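Local coordinates for epoxyqueuosine reductase (Streptococcus thermophilus, PDB 5D6S), which belongs to the QueG family of epoxyqueuosine reductases and binds cobalamin and two iron-sulfur clusters ahead of a helical C-terminal region, at residues G246-E251 with L321-I326; E251-I256 with A357-G362; L379-E384 with A388-V393. One frame throughout, in Å; residues are numbered along the deposited sequence.

In the fold
From the N terminus, the chain reaches 246-256 within its cluster-binding part, between the cluster-pocket cysteines C237 and C263, and here interactions 1 and 2 both open, sharing E251. Interaction 1 spans 69 residues and closes on helix 318-331; interaction 2 spans 100 and closes on helix 351-364. The two alternate along the chain and therefore cross, tying the short helix 250-255 and the turn before it to two helices of the C-terminal array, 318-331 and 351-364. Interaction 3 follows in series, a local closure between the loop after helix 370-377 and helix 384-396. That last helix also contacts interaction 2.

Interaction 1: G246-E251 with L321-I326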
loop_
_atom_site.group_PDB
_atom_site.type_symbol
_atom_site.label_atom_id
_atom_site.label_comp_id
_atom_site.label_asym_id
_atom_site.label_seq_id
_atom_site.Cartn_x
_atom_site.Cartn_y
_atom_site.Cartn_z
ATOM N N GLY A 246 -14.017 2.399 8.445
ATOM C CA GLY A 246 -14.400 2.845 9.760
ATOM C C GLY A 246 -13.624 4.050 10.253
ATOM O O GLY A 246 -13.119 4.886 9.494
ATOM N N MET A 247 -13.496 4.091 11.560
ATOM C CA MET A 247 -12.947 5.188 12.264
ATOM C C MET A 247 -11.526 4.804 12.658
ATOM O O MET A 247 -11.331 3.855 13.408
ATOM C CB MET A 247 -13.862 5.397 13.457
ATOM C CG MET A 247 -13.830 6.762 14.033
ATOM S SD MET A 247 -14.656 8.024 13.051
ATOM C CE MET A 247 -13.840 9.392 13.871
ATOM N N MET A 248 -10.525 5.533 12.159
ATOM C CA MET A 248 -9.115 5.333 12.554
ATOM C C MET A 248 -8.896 5.622 14.025
ATOM O O MET A 248 -9.171 6.730 14.463
ATOM C CB MET A 248 -8.180 6.259 11.753
ATOM C CG MET A 248 -6.673 6.035 11.966
ATOM S SD MET A 248 -5.549 6.991 10.925
ATOM C CE MET A 248 -6.059 6.567 9.262
ATOM N N ASP A 249 -8.341 4.668 14.778
ATOM C CA ASP A 249 -8.066 4.888 16.209
ATOM C C ASP A 249 -7.182 6.109 16.416
ATOM O O ASP A 249 -6.315 6.404 15.580
ATOM C CB ASP A 249 -7.384 3.674 16.848
ATOM C CG ASP A 249 -7.123 3.865 18.343
ATOM O OD1 ASP A 249 -8.080 3.698 19.125
ATOM O OD2 ASP A 249 -5.962 4.186 18.741
ATOM N N MET A 250 -7.389 6.774 17.548
ATOM C CA MET A 250 -6.648 7.975 17.930
ATOM C C MET A 250 -5.146 7.884 17.738
ATOM O O MET A 250 -4.503 8.849 17.321
ATOM C CB MET A 250 -6.930 8.312 19.404
ATOM C CG MET A 250 -6.560 9.744 19.783
ATOM S SD MET A 250 -7.595 10.961 18.963
ATOM C CE MET A 250 -9.196 10.724 19.703
ATOM N N GLU A 251 -4.569 6.746 18.072
ATOM C CA GLU A 251 -3.119 6.638 18.025
ATOM C C GLU A 251 -2.552 6.944 16.641
ATOM O O GLU A 251 -1.499 7.587 16.518
ATOM C CB GLU A 251 -2.673 5.246 18.444
ATOM C CG GLU A 251 -1.159 5.057 18.472
ATOM C CD GLU A 251 -0.736 3.634 18.791
ATOM O OE1 GLU A 251 -1.553 2.863 19.368
ATOM O OE2 GLU A 251 0.426 3.287 18.461
ATOM N N LEU A 321 -9.948 7.815 1.750
ATOM C CA LEU A 321 -9.003 8.880 1.446
ATOM C C LEU A 321 -9.446 10.225 1.974
ATOM O O LEU A 321 -8.634 10.952 2.517
ATOM C CB LEU A 321 -8.751 8.952 -0.063
ATOM C CG LEU A 321 -8.271 7.619 -0.659
ATOM C CD1 LEU A 321 -7.979 7.784 -2.133
ATOM C CD2 LEU A 321 -7.022 7.133 0.061
ATOM N N GLN A 322 -10.732 10.563 1.849
ATOM C CA GLN A 322 -11.203 11.845 2.366
ATOM C C GLN A 322 -11.128 11.881 3.893
ATOM O O GLN A 322 -10.776 12.908 4.469
ATOM C CB GLN A 322 -12.597 12.160 1.840
ATOM C CG GLN A 322 -12.564 12.439 0.337
ATOM C CD GLN A 322 -13.920 12.733 -0.280
ATOM O OE1 GLN A 322 -14.957 12.277 0.213
ATOM N NE2 GLN A 322 -13.915 13.483 -1.383
ATOM N N ARG A 323 -11.439 10.758 4.548
ATOM C CA ARG A 323 -11.209 10.664 5.979
ATOM C C ARG A 323 -9.744 11.036 6.284
ATOM O O ARG A 323 -9.467 11.824 7.169
ATOM C CB ARG A 323 -11.519 9.233 6.523
ATOM C CG ARG A 323 -10.765 8.937 7.815
ATOM C CD ARG A 323 -11.215 7.759 8.643
ATOM N NE ARG A 323 -10.805 6.368 8.324
ATOM C CZ ARG A 323 -9.914 5.940 7.439
ATOM N NH1 ARG A 323 -9.197 6.741 6.667
ATOM N NH2 ARG A 323 -9.737 4.645 7.318
ATOM N N ASN A 324 -8.819 10.392 5.570
ATOM C CA ASN A 324 -7.398 10.589 5.793
ATOM C C ASN A 324 -6.982 12.033 5.534
ATOM O O ASN A 324 -6.143 12.584 6.237
ATOM C CB ASN A 324 -6.570 9.666 4.892
ATOM C CG ASN A 324 -6.814 8.206 5.185
ATOM O OD1 ASN A 324 -7.313 7.857 6.250
ATOM N ND2 ASN A 324 -6.455 7.342 4.254
ATOM N N ALA A 325 -7.602 12.642 4.541
ATOM C CA ALA A 325 -7.297 14.005 4.190
ATOM C C ALA A 325 -7.713 14.932 5.303
ATOM O O ALA A 325 -7.009 15.905 5.604
ATOM C CB ALA A 325 -7.984 14.383 2.872
ATOM N N ILE A 326 -8.863 14.652 5.920
ATOM C CA ILE A 326 -9.298 15.433 7.097
ATOM C C ILE A 326 -8.257 15.291 8.187
ATOM O O ILE A 326 -7.877 16.264 8.845
ATOM C CB ILE A 326 -10.663 14.989 7.601
ATOM C CG1 ILE A 326 -11.731 15.429 6.605
ATOM C CG2 ILE A 326 -10.948 15.602 8.960
ATOM C CD1 ILE A 326 -13.010 14.656 6.749
#
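The guanidinium of R323 is met by 246-251 in two ways: M248 CE lies over one face, 4.0 Å above the plane and displaced toward the rim, while the carbonyl oxygen of G246 comes to the edge on the NE side. R323 NE donates to G246 O at 3.0 Å, a bent bond with an N-H...O angle of 146° and the oxygen tilted 17° out of the guanidinium plane. The R323 chain bends at chi3 (81°), bringing NE to the G246 carbonyl.

The M248 side chain crosses those of R323 and N324 at about a right angle, although the relative placement of the N324 amide and the guanidinium is uncertain. The N324 amide nitrogen is committed to I260 O and T242 O. Just beyond the contact, D249 caps helix 250-255: E251 N donates to D249 OD2 at 3.0 Å, almost straight, from above the carboxylate plane.

The cationic side chain is thus buried against a main-chain acceptor and a thioether methyl, with no carboxylate from 246-251 facing it. The hydrogen bond to G246 joins the turn before helix 250-255 to helix 318-331, and may also steady the guanidinium.

Interaction 2: E251-I256 with A357-G362; sequences EFRKKI and AIWALG
R253 and W359 carry the whole of this buried contact, their side chains sliding past each other in opposite directions. The charge-ring interaction lies at the far end of the arginine. R253 NH1 sits 3.2 Å from W359 CG, above the pyrrole portion of the indole and toward the rim, and R253 CZ is 4.5 Å from the centroid of the W359 five-membered ring, 11° off the ring normal. The guanidinium plane stands 80° from the ring plane, so this cation-pi pair is edge-on, one amino group pointing down into the face, and not a flat stack.

The aliphatic part of the same side chain supplies the CH-pi component. R253 CD lies 3.7 Å from the centroid of the W359 six-membered ring, almost directly over it, and R253 CB reaches W359 CH2 at 3.6 Å. An extended chain from CG to NE is what lays methylenes and charge along both rings of one indole. W359 itself, with CG anti to the backbone N (chi1 172°), projects from helix 351-364 toward helix 250-255. It belongs to the run of C-terminal helices, an arrangement consistent with the HEAT-like region of QueG proteins, and the contact docks helix 250-255, within the cluster-binding part of the chain, against it.

Polar bonds fix the arginine from other directions. R253 NE donates to M248 O, and NH2 forms a salt bridge with E389 of helix 384-396, which probably offsets the buried charge and keeps the guanidinium upright on the ring. On helix 250-255, K255 NZ makes a salt bridge with E251 OE2 at 3.1 Å through the anti lone pair, one turn along; R236 shares that oxygen.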
loop_
_atom_site.group_PDB
_atom_site.type_symbol
_atom_site.label_atom_id
_atom_site.label_comp_id
_atom_site.label_asym_id
_atom_site.label_seq_id
_atom_site.Cartn_x
_atom_site.Cartn_y
_atom_site.Cartn_z
ATOM N N GLU A 251 -4.569 6.746 18.072
ATOM C CA GLU A 251 -3.119 6.638 18.025
ATOM C C GLU A 251 -2.552 6.944 16.641
ATOM O O GLU A 251 -1.499 7.587 16.518
ATOM C CB GLU A 251 -2.673 5.246 18.444
ATOM C CG GLU A 251 -1.159 5.057 18.472
ATOM C CD GLU A 251 -0.736 3.634 18.791
ATOM O OE1 GLU A 251 -1.553 2.863 19.368
ATOM O OE2 GLU A 251 0.426 3.287 18.461
ATOM N N PHE A 252 -3.210 6.433 15.608
ATOM C CA PHE A 252 -2.621 6.470 14.263
ATOM C C PHE A 252 -2.856 7.768 13.519
ATOM O O PHE A 252 -2.167 8.036 12.555
ATOM C CB PHE A 252 -3.120 5.305 13.417
ATOM C CG PHE A 252 -3.031 4.002 14.108
ATOM C CD1 PHE A 252 -1.809 3.498 14.476
ATOM C CD2 PHE A 252 -4.163 3.281 14.404
ATOM C CE1 PHE A 252 -1.705 2.284 15.127
ATOM C CE2 PHE A 252 -4.078 2.066 15.055
ATOM C CZ PHE A 252 -2.837 1.568 15.421
ATOM N N ARG A 253 -3.815 8.568 13.975
ATOM C CA ARG A 253 -4.173 9.809 13.312
ATOM C C ARG A 253 -2.969 10.750 13.232
ATOM O O ARG A 253 -2.564 11.185 12.130
ATOM C CB ARG A 253 -5.316 10.488 14.047
ATOM C CG ARG A 253 -6.601 9.657 14.078
ATOM C CD ARG A 253 -7.741 10.343 14.809
ATOM N NE ARG A 253 -8.843 9.436 15.091
ATOM C CZ ARG A 253 -9.915 9.761 15.802
ATOM N NH1 ARG A 253 -10.077 10.965 16.294
ATOM N NH2 ARG A 253 -10.845 8.876 16.011
ATOM N N LYS A 254 -2.394 11.050 14.392
ATOM C CA LYS A 254 -1.236 11.937 14.463
ATOM C C LYS A 254 -0.081 11.382 13.601
ATOM O O LYS A 254 0.632 12.119 12.924
ATOM C CB LYS A 254 -0.815 12.075 15.910
ATOM C CG LYS A 254 -0.028 13.321 16.216
ATOM C CD LYS A 254 0.390 13.321 17.682
ATOM C CE LYS A 254 1.476 14.355 17.964
ATOM N NZ LYS A 254 1.937 14.295 19.381
ATOM N N LYS A 255 0.040 10.063 13.572
ATOM C CA LYS A 255 1.185 9.426 12.959
ATOM C C LYS A 255 1.193 9.313 11.450
ATOM O O LYS A 255 2.263 9.116 10.866
ATOM C CB LYS A 255 1.385 8.036 13.561
ATOM C CG LYS A 255 1.529 8.075 15.075
ATOM C CD LYS A 255 1.953 6.731 15.627
ATOM C CE LYS A 255 2.213 6.819 17.108
ATOM N NZ LYS A 255 2.498 5.479 17.686
ATOM N N ILE A 256 0.043 9.383 10.796
ATOM C CA ILE A 256 0.055 9.341 9.325
ATOM C C ILE A 256 0.524 10.680 8.792
ATOM O O ILE A 256 0.746 10.819 7.578
ATOM C CB ILE A 256 -1.279 8.964 8.673
ATOM C CG1 ILE A 256 -2.359 10.011 8.931
ATOM C CG2 ILE A 256 -1.780 7.631 9.202
ATOM C CD1 ILE A 256 -3.588 9.835 8.058
ATOM N N ALA A 357 -13.989 14.995 11.417
ATOM C CA ALA A 357 -13.963 16.454 11.376
ATOM C C ALA A 357 -14.130 17.092 12.769
ATOM O O ALA A 357 -13.437 18.051 13.086
ATOM C CB ALA A 357 -15.023 16.981 10.427
ATOM N N ILE A 358 -15.034 16.562 13.591
ATOM C CA ILE A 358 -15.204 17.070 14.945
ATOM C C ILE A 358 -13.896 16.999 15.723
ATOM O O ILE A 358 -13.453 17.989 16.292
ATOM C CB ILE A 358 -16.288 16.277 15.689
ATOM C CG1 ILE A 358 -17.660 16.710 15.170
ATOM C CG2 ILE A 358 -16.194 16.517 17.184
ATOM C CD1 ILE A 358 -18.754 15.818 15.648
ATOM N N TRP A 359 -13.234 15.840 15.659
ATOM C CA TRP A 359 -11.906 15.701 16.203
ATOM C C TRP A 359 -10.970 16.753 15.626
ATOM O O TRP A 359 -10.206 17.382 16.351
ATOM C CB TRP A 359 -11.342 14.296 15.906
ATOM C CG TRP A 359 -9.885 14.120 16.280
ATOM C CD1 TRP A 359 -9.376 13.982 17.536
ATOM C CD2 TRP A 359 -8.771 14.090 15.396
ATOM N NE1 TRP A 359 -8.004 13.848 17.488
ATOM C CE2 TRP A 359 -7.610 13.902 16.184
ATOM C CE3 TRP A 359 -8.634 14.181 14.021
ATOM C CZ2 TRP A 359 -6.335 13.827 15.635
ATOM C CZ3 TRP A 359 -7.340 14.103 13.459
ATOM C CH2 TRP A 359 -6.220 13.931 14.268
ATOM N N ALA A 360 -10.995 16.886 14.313
ATOM C CA ALA A 360 -10.053 17.746 13.600
ATOM C C ALA A 360 -10.159 19.203 14.094
ATOM O O ALA A 360 -9.129 19.904 14.227
ATOM C CB ALA A 360 -10.257 17.646 12.094
ATOM N N LEU A 361 -11.373 19.658 14.399
ATOM C CA LEU A 361 -11.509 21.010 14.956
ATOM C C LEU A 361 -10.821 21.146 16.311
ATOM O O LEU A 361 -10.255 22.195 16.613
ATOM C CB LEU A 361 -12.955 21.425 15.047
ATOM C CG LEU A 361 -13.643 21.670 13.708
ATOM C CD1 LEU A 361 -15.121 21.859 13.943
ATOM C CD2 LEU A 361 -13.088 22.867 12.974
ATOM N N GLY A 362 -10.832 20.083 17.108
ATOM C CA GLY A 362 -10.162 20.118 18.395
ATOM C C GLY A 362 -8.651 20.193 18.278
ATOM O O GLY A 362 -7.951 20.546 19.223
#

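Interaction 3: L379-E384 with A388-V393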
loop_
_atom_site.group_PDB
_atom_site.type_symbol
_atom_site.label_atom_id
_atom_site.label_comp_id
_atom_site.label_asym_id
_atom_site.label_seq_id
_atom_site.Cartn_x
_atom_site.Cartn_y
_atom_site.Cartn_z
ATOM N N LEU A 379 -23.521 21.333 19.006
ATOM C CA LEU A 379 -23.715 20.127 18.211
ATOM C C LEU A 379 -24.344 19.118 19.127
ATOM O O LEU A 379 -24.060 19.112 20.325
ATOM C CB LEU A 379 -22.382 19.546 17.742
ATOM C CG LEU A 379 -21.416 20.429 16.957
ATOM C CD1 LEU A 379 -20.093 19.715 16.733
ATOM C CD2 LEU A 379 -22.018 20.837 15.634
ATOM N N SER A 380 -25.183 18.247 18.587
ATOM C CA SER A 380 -25.595 17.040 19.334
ATOM C C SER A 380 -25.484 15.905 18.346
ATOM O O SER A 380 -26.351 15.726 17.510
ATOM C CB SER A 380 -27.000 17.151 19.944
ATOM O OG SER A 380 -28.002 17.146 18.956
ATOM N N PRO A 381 -24.354 15.196 18.384
ATOM C CA PRO A 381 -24.058 14.190 17.395
ATOM C C PRO A 381 -25.169 13.179 17.237
ATOM O O PRO A 381 -25.649 12.626 18.211
ATOM C CB PRO A 381 -22.800 13.547 17.951
ATOM C CG PRO A 381 -22.080 14.694 18.549
ATOM C CD PRO A 381 -23.166 15.513 19.192
ATOM N N LYS A 382 -25.554 12.952 15.990
ATOM C CA LYS A 382 -26.470 11.874 15.606
ATOM C C LYS A 382 -26.026 10.495 16.156
ATOM O O LYS A 382 -26.704 9.910 16.988
ATOM C CB LYS A 382 -26.550 11.852 14.072
ATOM C CG LYS A 382 -27.093 10.582 13.414
ATOM C CD LYS A 382 -28.586 10.671 13.112
ATOM C CE LYS A 382 -28.991 9.684 12.030
ATOM N NZ LYS A 382 -30.375 9.935 11.547
ATOM N N ASP A 383 -24.855 10.033 15.731
ATOM C CA ASP A 383 -24.388 8.679 16.011
ATOM C C ASP A 383 -23.232 8.557 17.038
ATOM O O ASP A 383 -22.667 9.536 17.479
ATOM C CB ASP A 383 -23.977 8.026 14.695
ATOM C CG ASP A 383 -22.706 8.594 14.141
ATOM O OD1 ASP A 383 -22.747 9.735 13.635
ATOM O OD2 ASP A 383 -21.665 7.895 14.216
ATOM N N GLU A 384 -22.883 7.321 17.369
ATOM C CA GLU A 384 -21.992 7.010 18.468
ATOM C C GLU A 384 -20.537 7.438 18.272
ATOM O O GLU A 384 -19.893 7.874 19.195
ATOM C CB GLU A 384 -22.062 5.510 18.768
ATOM C CG GLU A 384 -21.256 5.100 19.991
ATOM C CD GLU A 384 -21.637 3.731 20.572
ATOM O OE1 GLU A 384 -22.871 3.445 20.694
ATOM O OE2 GLU A 384 -20.683 2.977 20.957
ATOM N N ALA A 388 -18.734 10.172 20.565
ATOM C CA ALA A 388 -17.488 9.895 21.238
ATOM C C ALA A 388 -16.434 10.971 21.001
ATOM O O ALA A 388 -15.790 11.439 21.948
ATOM C CB ALA A 388 -16.972 8.541 20.810
ATOM N N GLU A 389 -16.243 11.362 19.749
ATOM C CA GLU A 389 -15.227 12.375 19.409
ATOM C C GLU A 389 -15.614 13.718 19.991
ATOM O O GLU A 389 -14.765 14.464 20.459
ATOM C CB GLU A 389 -15.038 12.505 17.877
ATOM C CG GLU A 389 -14.522 11.258 17.175
ATOM C CD GLU A 389 -13.169 10.788 17.688
ATOM O OE1 GLU A 389 -12.951 9.557 17.760
ATOM O OE2 GLU A 389 -12.314 11.635 18.051
ATOM N N TRP A 390 -16.904 14.008 19.959
ATOM C CA TRP A 390 -17.435 15.243 20.508
ATOM C C TRP A 390 -17.171 15.356 22.003
ATOM O O TRP A 390 -16.735 16.407 22.472
ATOM C CB TRP A 390 -18.938 15.314 20.238
ATOM C CG TRP A 390 -19.646 16.486 20.822
ATOM C CD1 TRP A 390 -19.545 17.777 20.427
ATOM C CD2 TRP A 390 -20.600 16.463 21.879
ATOM N NE1 TRP A 390 -20.385 18.569 21.168
ATOM C CE2 TRP A 390 -21.043 17.786 22.068
ATOM C CE3 TRP A 390 -21.124 15.453 22.683
ATOM C CZ2 TRP A 390 -21.970 18.124 23.023
ATOM C CZ3 TRP A 390 -22.064 15.791 23.643
ATOM C CH2 TRP A 390 -22.479 17.108 23.801
ATOM N N GLU A 391 -17.468 14.301 22.749
ATOM C CA GLU A 391 -17.191 14.295 24.193
ATOM C C GLU A 391 -15.733 14.633 24.485
ATOM O O GLU A 391 -15.438 15.343 25.422
ATOM C CB GLU A 391 -17.530 12.942 24.807
ATOM C CG GLU A 391 -19.009 12.723 24.966
ATOM C CD GLU A 391 -19.360 11.292 25.357
ATOM O OE1 GLU A 391 -18.457 10.566 25.840
ATOM O OE2 GLU A 391 -20.550 10.903 25.175
ATOM N N LEU A 392 -14.831 14.100 23.681
ATOM C CA LEU A 392 -13.411 14.352 23.887
ATOM C C LEU A 392 -13.033 15.801 23.641
ATOM O O LEU A 392 -12.204 16.346 24.367
ATOM C CB LEU A 392 -12.557 13.439 22.993
ATOM C CG LEU A 392 -12.368 12.017 23.536
ATOM C CD1 LEU A 392 -11.978 11.035 22.437
ATOM C CD2 LEU A 392 -11.325 12.000 24.639
ATOM N N VAL A 393 -13.587 16.416 22.594
ATOM C CA VAL A 393 -13.253 17.818 22.293
ATOM C C VAL A 393 -13.824 18.679 23.398
ATOM O O VAL A 393 -13.131 19.475 23.992
ATOM C CB VAL A 393 -13.766 18.270 20.910
ATOM C CG1 VAL A 393 -13.629 19.760 20.773
ATOM C CG2 VAL A 393 -12.988 17.578 19.795
#
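The loop 379-384 folds back along the helix it leads into, with the CA atoms of P381 and W390 7.4 Å apart and the backbone joined where A388 N donates to E384 O at 2.9 Å, an ordinary first-turn helix bond.

W390 is the centre of the side-chain contact. Its CG is anti to the backbone N (chi1 176°), which swings the indole out from the helix and under the loop. P381 crosses it at about a right angle: P381 CG rests on W390 CB at 3.6 Å, and P381 CD makes a CH-pi contact over one face, 4.1 Å from the centroid of the W390 five-membered ring and 20° off its normal. Farther along the same side, near the six-membered ring, L379 O approaches W390 CZ2 obliquely at 3.6 Å, and L379 CD1 packs on W390 CD1 at 4.2 Å. The indole nitrogen is engaged by M376 O, so the ring is pinned to the end of helix 370-377, with P381 and L379 along one side of the indole.

D383 occupies the N-cap of helix 384-396, with a weak bond to H385 N. A short connector with an N-cap Asp thus joins helices 370-377 and 384-396, consistent with the HEAT-like helical region of QueG proteins.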